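Protein argonaute (Aquifex aeolicus, PDB 1YVU) uses short single-stranded DNA guides to bind complementary RNA targets and cleaves them with divalent metal ions, preferably magnesium. Local coordinates at residues Y10-P16 against Y301-I305; P49-E54 against R95-L100; V354-S360 against I389-I395. All blocks are in the same frame, centred on the assembly; numbering follows the deposited sequence.

Interaction 1. Residues Y10-P16 against Y301-I305; sequences YRIEYRP and YGWYI
Y14 lies across the indole of W303 and follows it from CB out to CE1, then turns to the carbonyl of Y301. CB starts over the six-membered ring of W303, 4.0 Å from its centroid and close to the ring normal, a CH-pi contact. CG stands anti to the backbone N (chi1 -171°), which carries the ring over W303 near CE2 and CZ2, and Y14 CD1 comes 3.5 Å from W303 CE2. The phenol thereby forms an offset stack with the five-membered ring, centroids 4.3 Å apart and planes 24° from parallel. Further out, CE1 approaches NE1 of W303 on one side and, at the ring edge, the carbonyl O of Y301. CZ and the hydroxyl also lie near it, Y14 OH in contact with Y301 O at 3.5 Å. P16 CD covers the opposite face of the phenol, which is thus sandwiched between indole and proline.

The two backbones form an antiparallel pair in which strand 303-305 of linker L2 adds an outermost strand, within this chain, to a five-stranded sheet that includes strand 9-14 of the N-terminal domain. E13 and Y304 are the hydrogen-bonded pair, joined by E13 N to Y304 O (2.8 Å) and Y304 N to E13 O (2.9 Å). A further bond runs from R15 N to G302 O, 2.9 Å. G302 has positive phi (98°) in a Schellman motif ending the preceding helix, which suits glycine, and without a side chain it can lie close to P16.

On the face with Y14 and W303, I12 CD1 touches W303 CZ3 at 3.7 Å. I305 brings CG1 to I12 CG1 and CG2 to Y10 CB. These branched aliphatic residues continue the apolar surface, against which F101 of helix 94-107 packs.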
# COMPACT_ATOMS: atom_id res chain seq x y z
N TYR A 10 21.80 -4.79 2.86
CA TYR A 10 23.19 -5.23 2.82
C TYR A 10 24.01 -4.27 1.98
O TYR A 10 23.63 -4.00 0.83
CB TYR A 10 23.28 -6.59 2.14
CG TYR A 10 22.40 -7.65 2.71
CD1 TYR A 10 21.07 -7.83 2.25
CD2 TYR A 10 22.86 -8.47 3.75
CE1 TYR A 10 20.21 -8.80 2.85
CE2 TYR A 10 22.04 -9.44 4.35
CZ TYR A 10 20.71 -9.59 3.91
OH TYR A 10 19.88 -10.48 4.56
N ARG A 11 25.18 -3.85 2.49
CA ARG A 11 26.09 -2.94 1.77
C ARG A 11 26.50 -3.58 0.49
O ARG A 11 26.94 -4.71 0.48
CB ARG A 11 27.35 -2.58 2.57
CG ARG A 11 27.06 -1.64 3.70
CD ARG A 11 28.29 -0.98 4.32
NE ARG A 11 27.88 0.05 5.29
CZ ARG A 11 28.62 0.52 6.29
NH1 ARG A 11 29.86 0.07 6.49
NH2 ARG A 11 28.11 1.44 7.12
N ILE A 12 26.16 -2.91 -0.60
CA ILE A 12 26.49 -3.37 -1.93
C ILE A 12 27.58 -2.45 -2.52
O ILE A 12 27.63 -1.25 -2.24
CB ILE A 12 25.20 -3.51 -2.84
CG1 ILE A 12 25.57 -4.10 -4.19
CG2 ILE A 12 24.45 -2.20 -3.01
CD1 ILE A 12 24.39 -4.56 -4.95
N GLU A 13 28.48 -3.05 -3.28
CA GLU A 13 29.59 -2.32 -3.87
C GLU A 13 29.92 -2.84 -5.26
O GLU A 13 29.70 -4.02 -5.56
CB GLU A 13 30.82 -2.45 -2.96
CG GLU A 13 30.98 -1.29 -1.98
CD GLU A 13 31.56 -1.69 -0.64
OE1 GLU A 13 32.41 -2.60 -0.55
OE2 GLU A 13 31.16 -1.07 0.36
N TYR A 14 30.36 -1.93 -6.12
CA TYR A 14 30.75 -2.25 -7.49
C TYR A 14 32.15 -1.64 -7.81
O TYR A 14 32.33 -0.41 -7.82
CB TYR A 14 29.69 -1.77 -8.50
CG TYR A 14 29.92 -2.25 -9.92
CD1 TYR A 14 30.20 -3.60 -10.20
CD2 TYR A 14 29.85 -1.35 -10.99
CE1 TYR A 14 30.42 -4.05 -11.51
CE2 TYR A 14 30.06 -1.79 -12.33
CZ TYR A 14 30.35 -3.15 -12.58
OH TYR A 14 30.66 -3.58 -13.86
N ARG A 15 33.11 -2.53 -8.04
CA ARG A 15 34.50 -2.17 -8.37
C ARG A 15 34.92 -3.06 -9.59
O ARG A 15 35.75 -3.96 -9.43
CB ARG A 15 35.44 -2.48 -7.17
CG ARG A 15 35.04 -1.90 -5.82
CD ARG A 15 36.05 -2.32 -4.74
NE ARG A 15 35.53 -2.42 -3.36
CZ ARG A 15 35.05 -1.41 -2.63
NH1 ARG A 15 34.96 -0.19 -3.13
NH2 ARG A 15 34.77 -1.61 -1.35
N PRO A 16 34.39 -2.78 -10.81
CA PRO A 16 34.71 -3.58 -12.01
C PRO A 16 36.16 -3.72 -12.48
O PRO A 16 37.00 -2.82 -12.28
CB PRO A 16 33.80 -2.99 -13.08
CG PRO A 16 33.69 -1.57 -12.71
CD PRO A 16 33.60 -1.58 -11.20
N TYR A 301 32.24 -10.17 -11.91
CA TYR A 301 31.78 -9.01 -12.67
C TYR A 301 32.06 -7.72 -11.94
O TYR A 301 31.85 -6.62 -12.47
CB TYR A 301 30.30 -9.20 -13.03
CG TYR A 301 30.11 -10.40 -13.94
CD1 TYR A 301 29.95 -11.69 -13.41
CD2 TYR A 301 30.21 -10.27 -15.35
CE1 TYR A 301 29.92 -12.84 -14.26
CE2 TYR A 301 30.17 -11.42 -16.21
CZ TYR A 301 30.03 -12.70 -15.65
OH TYR A 301 30.09 -13.82 -16.45
N GLY A 302 32.63 -7.88 -10.75
CA GLY A 302 33.02 -6.77 -9.89
C GLY A 302 32.07 -6.38 -8.77
O GLY A 302 32.26 -5.33 -8.16
N TRP A 303 31.09 -7.24 -8.46
CA TRP A 303 30.10 -6.96 -7.42
C TRP A 303 30.32 -7.60 -6.06
O TRP A 303 30.57 -8.80 -5.96
CB TRP A 303 28.71 -7.38 -7.89
CG TRP A 303 28.12 -6.56 -8.96
CD1 TRP A 303 28.17 -6.83 -10.28
CD2 TRP A 303 27.36 -5.34 -8.81
NE1 TRP A 303 27.48 -5.86 -10.98
CE2 TRP A 303 26.97 -4.94 -10.11
CE3 TRP A 303 26.97 -4.55 -7.69
CZ2 TRP A 303 26.21 -3.76 -10.35
CZ3 TRP A 303 26.21 -3.36 -7.93
CH2 TRP A 303 25.84 -2.99 -9.26
N TYR A 304 30.14 -6.79 -5.02
CA TYR A 304 30.25 -7.24 -3.64
C TYR A 304 28.95 -6.90 -2.96
O TYR A 304 28.36 -5.85 -3.22
CB TYR A 304 31.36 -6.52 -2.90
CG TYR A 304 31.50 -6.96 -1.45
CD1 TYR A 304 32.09 -8.20 -1.14
CD2 TYR A 304 31.09 -6.11 -0.38
CE1 TYR A 304 32.28 -8.61 0.19
CE2 TYR A 304 31.28 -6.51 0.98
CZ TYR A 304 31.88 -7.77 1.24
OH TYR A 304 32.09 -8.21 2.54
N ILE A 305 28.50 -7.82 -2.11
CA ILE A 305 27.29 -7.68 -1.32
C ILE A 305 27.71 -8.18 0.06
O ILE A 305 28.27 -9.28 0.19
CB ILE A 305 26.08 -8.53 -1.88
CG1 ILE A 305 25.77 -8.19 -3.36
CG2 ILE A 305 24.81 -8.23 -1.04
CD1 ILE A 305 24.70 -9.03 -4.01

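Interaction 2. Residues P49-E54 against R95-L100; sequences PTFRRE and RECQEL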
# COMPACT_ATOMS: atom_id res chain seq x y z
N PRO A 49 24.65 -4.96 -19.63
CA PRO A 49 24.02 -4.18 -18.56
C PRO A 49 24.11 -2.66 -18.80
O PRO A 49 25.16 -2.15 -19.19
CB PRO A 49 24.82 -4.62 -17.35
CG PRO A 49 24.89 -6.08 -17.57
CD PRO A 49 25.23 -6.19 -19.05
N THR A 50 23.01 -1.96 -18.54
CA THR A 50 22.96 -0.55 -18.82
C THR A 50 22.42 0.28 -17.69
O THR A 50 21.63 -0.18 -16.88
CB THR A 50 22.05 -0.33 -20.09
OG1 THR A 50 22.56 -1.08 -21.19
CG2 THR A 50 21.93 1.14 -20.51
N PHE A 51 22.92 1.51 -17.60
CA PHE A 51 22.41 2.47 -16.64
C PHE A 51 22.22 3.82 -17.34
O PHE A 51 22.86 4.10 -18.36
CB PHE A 51 23.21 2.54 -15.31
CG PHE A 51 24.55 3.24 -15.39
CD1 PHE A 51 24.64 4.64 -15.27
CD2 PHE A 51 25.73 2.50 -15.51
CE1 PHE A 51 25.88 5.30 -15.26
CE2 PHE A 51 26.99 3.14 -15.49
CZ PHE A 51 27.06 4.55 -15.37
N ARG A 52 21.35 4.65 -16.77
CA ARG A 52 21.03 5.96 -17.30
C ARG A 52 21.65 7.10 -16.47
O ARG A 52 21.25 7.34 -15.34
CB ARG A 52 19.50 6.11 -17.36
CG ARG A 52 18.95 7.20 -18.28
CD ARG A 52 17.59 7.67 -17.79
NE ARG A 52 17.74 8.75 -16.82
CZ ARG A 52 17.09 8.85 -15.67
NH1 ARG A 52 16.21 7.92 -15.30
NH2 ARG A 52 17.35 9.86 -14.85
N ARG A 53 22.65 7.78 -17.05
CA ARG A 53 23.33 8.92 -16.43
C ARG A 53 22.76 10.13 -17.16
O ARG A 53 23.20 10.46 -18.26
CB ARG A 53 24.85 8.82 -16.63
CG ARG A 53 25.70 9.29 -15.44
CD ARG A 53 27.21 8.99 -15.61
NE ARG A 53 27.72 8.04 -14.61
CZ ARG A 53 29.01 7.82 -14.35
NH1 ARG A 53 29.96 8.48 -15.00
NH2 ARG A 53 29.35 6.96 -13.42
N GLU A 54 21.71 10.72 -16.58
CA GLU A 54 20.98 11.87 -17.12
C GLU A 54 20.45 11.63 -18.56
O GLU A 54 19.37 11.06 -18.73
CB GLU A 54 21.76 13.20 -17.01
CG GLU A 54 22.17 13.67 -15.57
CD GLU A 54 21.05 14.29 -14.71
OE1 GLU A 54 20.08 14.86 -15.26
OE2 GLU A 54 21.17 14.23 -13.47
N ARG A 95 19.83 4.80 -8.14
CA ARG A 95 19.05 4.44 -9.31
C ARG A 95 19.93 3.75 -10.33
O ARG A 95 19.61 2.64 -10.76
CB ARG A 95 18.38 5.67 -9.95
CG ARG A 95 17.62 5.37 -11.29
CD ARG A 95 17.11 6.60 -12.01
NE ARG A 95 18.12 7.65 -12.16
CZ ARG A 95 19.09 7.68 -13.09
NH1 ARG A 95 19.21 6.71 -13.97
NH2 ARG A 95 19.91 8.71 -13.15
N GLU A 96 21.08 4.36 -10.63
CA GLU A 96 22.04 3.81 -11.59
C GLU A 96 22.56 2.46 -11.14
O GLU A 96 22.58 1.50 -11.94
CB GLU A 96 23.21 4.75 -11.79
CG GLU A 96 22.81 6.11 -12.31
CD GLU A 96 23.98 7.06 -12.44
OE1 GLU A 96 25.14 6.61 -12.32
OE2 GLU A 96 23.72 8.27 -12.67
N CYS A 97 22.83 2.35 -9.83
CA CYS A 97 23.33 1.12 -9.22
C CYS A 97 22.33 -0.02 -9.40
O CYS A 97 22.69 -1.13 -9.83
CB CYS A 97 23.66 1.37 -7.75
SG CYS A 97 24.24 -0.08 -6.89
N GLN A 98 21.06 0.30 -9.15
CA GLN A 98 19.97 -0.65 -9.31
C GLN A 98 19.79 -1.08 -10.76
O GLN A 98 19.83 -2.28 -11.07
CB GLN A 98 18.73 0.02 -8.81
CG GLN A 98 17.51 -0.83 -8.78
CD GLN A 98 16.34 0.06 -8.67
OE1 GLN A 98 15.76 0.47 -9.72
NE2 GLN A 98 16.05 0.52 -7.44
N GLU A 99 19.71 -0.10 -11.65
CA GLU A 99 19.53 -0.31 -13.08
C GLU A 99 20.56 -1.27 -13.59
O GLU A 99 20.19 -2.34 -14.10
CB GLU A 99 19.62 0.98 -13.85
CG GLU A 99 18.51 1.92 -13.51
CD GLU A 99 18.47 3.13 -14.39
OE1 GLU A 99 19.41 3.33 -15.19
OE2 GLU A 99 17.47 3.87 -14.33
N LEU A 100 21.83 -1.00 -13.25
CA LEU A 100 22.94 -1.85 -13.67
C LEU A 100 22.90 -3.23 -12.95
O LEU A 100 22.90 -4.26 -13.61
CB LEU A 100 24.28 -1.13 -13.47
CG LEU A 100 25.44 -1.77 -14.24
CD1 LEU A 100 25.47 -1.18 -15.61
CD2 LEU A 100 26.80 -1.60 -13.53
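In the N-terminal domain, strand 50-53 runs nearly antiparallel to the flank of helix 94-107, at 159°, with R52 and R95 stacked where they meet. R95 points two nitrogens end-on at the carbonyl O of R52, which lies in the guanidinium plane. R95 NH2 donates to R52 O at 2.9 Å; NH1 is modelled still nearer, its exact length doubtful. The bend at chi3 (49°) swings the group back over the strand. Flat on it lies the guanidinium of R52, centres 3.5 Å apart and planes only 12° from parallel. Two like charges this close would probably be unfavourable alone. The carboxylate of E99, its OE2 weakly bonded to R95 NH1 and near R52, probably offsets them. Separately, E99 OE1 anchors the strand by accepting R52 N at 2.8 Å.

The strand pairs with antiparallel strand 56-59, and arginines and glutamates from strand 50-53 and the helix make the polar part of the contact. R53, R95, E96 and E99 form a salt-bridge network, in which R53 NE reaches E96 OE1 over a long 3.7 Å, the oxygen lying at the edge of the guanidinium.

Farther along, the contact becomes largely apolar. L100 CD1 sits at the F51 ring edge, 3.7 Å from F51 CD2; the exception is E96 OE1, near F51 CE1. P49 CB also touches L100 CD1, leucine being long enough, and branched at CG, to bridge the two. W58 meets the F51 ring and makes a cation-pi contact with R53.

Interaction 3. Residues V354-S360 against I389-I395; sequences VEIISVS and IKGKSLI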
# COMPACT_ATOMS: atom_id res chain seq x y z
N VAL A 354 -29.12 4.76 18.35
CA VAL A 354 -28.49 3.52 17.88
C VAL A 354 -29.46 2.49 17.28
O VAL A 354 -30.57 2.35 17.78
CB VAL A 354 -27.76 2.82 19.09
CG1 VAL A 354 -27.05 1.53 18.68
CG2 VAL A 354 -26.75 3.76 19.71
N GLU A 355 -29.05 1.84 16.20
CA GLU A 355 -29.81 0.73 15.59
C GLU A 355 -29.00 -0.55 15.93
O GLU A 355 -27.77 -0.50 16.05
CB GLU A 355 -29.93 0.87 14.06
CG GLU A 355 -31.27 1.48 13.55
CD GLU A 355 -32.21 0.49 12.87
OE1 GLU A 355 -31.77 -0.27 11.97
OE2 GLU A 355 -33.40 0.49 13.20
N ILE A 356 -29.68 -1.67 16.16
CA ILE A 356 -29.00 -2.94 16.49
C ILE A 356 -29.36 -4.03 15.51
O ILE A 356 -30.46 -3.99 14.92
CB ILE A 356 -29.36 -3.42 17.93
CG1 ILE A 356 -28.79 -2.45 18.95
CG2 ILE A 356 -28.75 -4.76 18.23
CD1 ILE A 356 -29.62 -2.34 20.14
N ILE A 357 -28.42 -4.95 15.28
CA ILE A 357 -28.66 -6.08 14.39
C ILE A 357 -28.07 -7.34 14.97
O ILE A 357 -26.93 -7.33 15.43
CB ILE A 357 -28.07 -5.93 12.91
CG1 ILE A 357 -28.70 -4.77 12.18
CG2 ILE A 357 -28.30 -7.20 12.03
CD1 ILE A 357 -27.91 -3.57 12.33
N SER A 358 -28.82 -8.43 14.90
CA SER A 358 -28.32 -9.69 15.35
C SER A 358 -28.56 -10.71 14.29
O SER A 358 -29.59 -10.74 13.64
CB SER A 358 -28.99 -10.12 16.63
OG SER A 358 -30.37 -10.15 16.39
N VAL A 359 -27.51 -11.47 14.10
CA VAL A 359 -27.40 -12.55 13.15
C VAL A 359 -27.31 -13.75 14.09
O VAL A 359 -26.31 -13.94 14.81
CB VAL A 359 -26.14 -12.29 12.37
CG1 VAL A 359 -25.46 -13.56 11.92
CG2 VAL A 359 -26.45 -11.34 11.25
N SER A 360 -28.39 -14.54 14.12
CA SER A 360 -28.46 -15.68 15.03
C SER A 360 -28.76 -17.01 14.35
O SER A 360 -29.05 -17.06 13.15
CB SER A 360 -29.52 -15.41 16.11
OG SER A 360 -29.82 -14.03 16.27
N ILE A 389 -31.97 3.30 22.10
CA ILE A 389 -32.25 2.36 21.00
C ILE A 389 -33.42 2.82 20.13
O ILE A 389 -34.54 3.06 20.61
CB ILE A 389 -32.48 0.90 21.52
CG1 ILE A 389 -31.30 0.47 22.40
CG2 ILE A 389 -32.57 -0.07 20.33
CD1 ILE A 389 -31.61 -0.65 23.37
N LYS A 390 -33.10 3.02 18.86
CA LYS A 390 -34.08 3.43 17.88
C LYS A 390 -34.74 2.17 17.34
O LYS A 390 -35.96 2.07 17.38
CB LYS A 390 -33.47 4.26 16.76
CG LYS A 390 -34.25 5.56 16.48
CD LYS A 390 -33.81 6.32 15.21
CE LYS A 390 -34.53 7.69 15.12
NZ LYS A 390 -34.24 8.45 13.86
N GLY A 391 -33.94 1.15 16.96
CA GLY A 391 -34.56 -0.05 16.41
C GLY A 391 -33.81 -1.36 16.28
O GLY A 391 -32.89 -1.49 15.47
N LYS A 392 -34.32 -2.37 16.98
CA LYS A 392 -33.72 -3.70 16.94
C LYS A 392 -34.16 -4.48 15.70
O LYS A 392 -35.36 -4.67 15.47
CB LYS A 392 -34.04 -4.50 18.21
CG LYS A 392 -33.52 -3.84 19.49
CD LYS A 392 -33.75 -4.65 20.75
CE LYS A 392 -33.24 -3.95 22.01
NZ LYS A 392 -33.31 -4.77 23.26
N SER A 393 -33.18 -4.84 14.89
CA SER A 393 -33.44 -5.63 13.69
C SER A 393 -32.85 -7.02 13.93
O SER A 393 -31.64 -7.18 13.94
CB SER A 393 -32.80 -4.98 12.45
OG SER A 393 -32.94 -3.56 12.41
N LEU A 394 -33.69 -8.01 14.22
CA LEU A 394 -33.20 -9.37 14.43
C LEU A 394 -33.38 -10.19 13.15
O LEU A 394 -34.47 -10.26 12.58
CB LEU A 394 -33.89 -10.01 15.66
CG LEU A 394 -33.96 -11.54 15.82
CD1 LEU A 394 -32.58 -12.24 15.78
CD2 LEU A 394 -34.75 -11.83 17.10
N ILE A 395 -32.27 -10.83 12.73
CA ILE A 395 -32.16 -11.63 11.51
C ILE A 395 -31.81 -13.05 11.87
O ILE A 395 -30.89 -13.29 12.65
CB ILE A 395 -31.05 -11.07 10.55
CG1 ILE A 395 -31.46 -9.70 9.99
CG2 ILE A 395 -30.86 -11.98 9.35
CD1 ILE A 395 -30.35 -8.91 9.40
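V354 O accepts the backbone N of K390 at 2.8 Å, the first rung of a ladder of bonds between two parallel strands of the Mid domain. The rungs then run in both directions: I356 gives its N to G391 O and takes S393 N on its O, the latter at 2.8 Å. S358 does the same, donating to S393 O and accepting I395 N, and S360 N closes the ladder on I395 O at 3.2 Å. The donor at G391 O stands well above the carbonyl plane, so that rung misses the lone pairs.

Side chains fill in on the two faces. On one, I356 CD1 meets I389 CG2 at 3.7 Å, and S358 sets its small hydroxyl beside L394. On the other, I357 CG2 lies alongside I395 CD1, also at 3.7 Å, the two chains pointing the same way. Isoleucine, beta-branched and apolar, suits the buried strand positions 356, 357 and 395; I389 is exposed, on the edge strand.

Around this shell lie the helices of the Rossmann-like Mid domain, with its parallel sheet. Helix 368-381, which joins the two strands in a beta-alpha-beta crossover, reaches I356 and I389 with L373 and I377, while E402 and E405 of helix 402-411 touch I395. Strand 419-424 hydrogen-bonds to strand 351-360, leaving strand 386-396 outermost in this chain.

E355 bends back at chi2 (-108°), and the absence of a side chain on G391 lets its carboxylate lie against the strand there. K415 forms a salt bridge with OE2 and would be expected to balance this buried charge.

Following the chain from the N terminus, 10-16 comes first; its partner in interaction 1, 301-305, lies far on in linker L2. Interaction 2 opens at 49-54 and closes at 95-100, a short loop wholly within the N-terminal domain and nested inside the longer one that interaction 1 closes. That longer loop also holds linker L1 and the PAZ domain. The two contacts touch: L100 CD2 lies 3.5 Å from Y14 CE2, so helix 94-107 backs the 9-14/303-305 sheet edge as well as strand 50-53. Interaction 3 follows in series, closing a short loop around helix 368-381 in the Mid domain of the PIWI lobe, its nearest atoms about 46 Å from interaction 1, on the opposite side of the chain's centre.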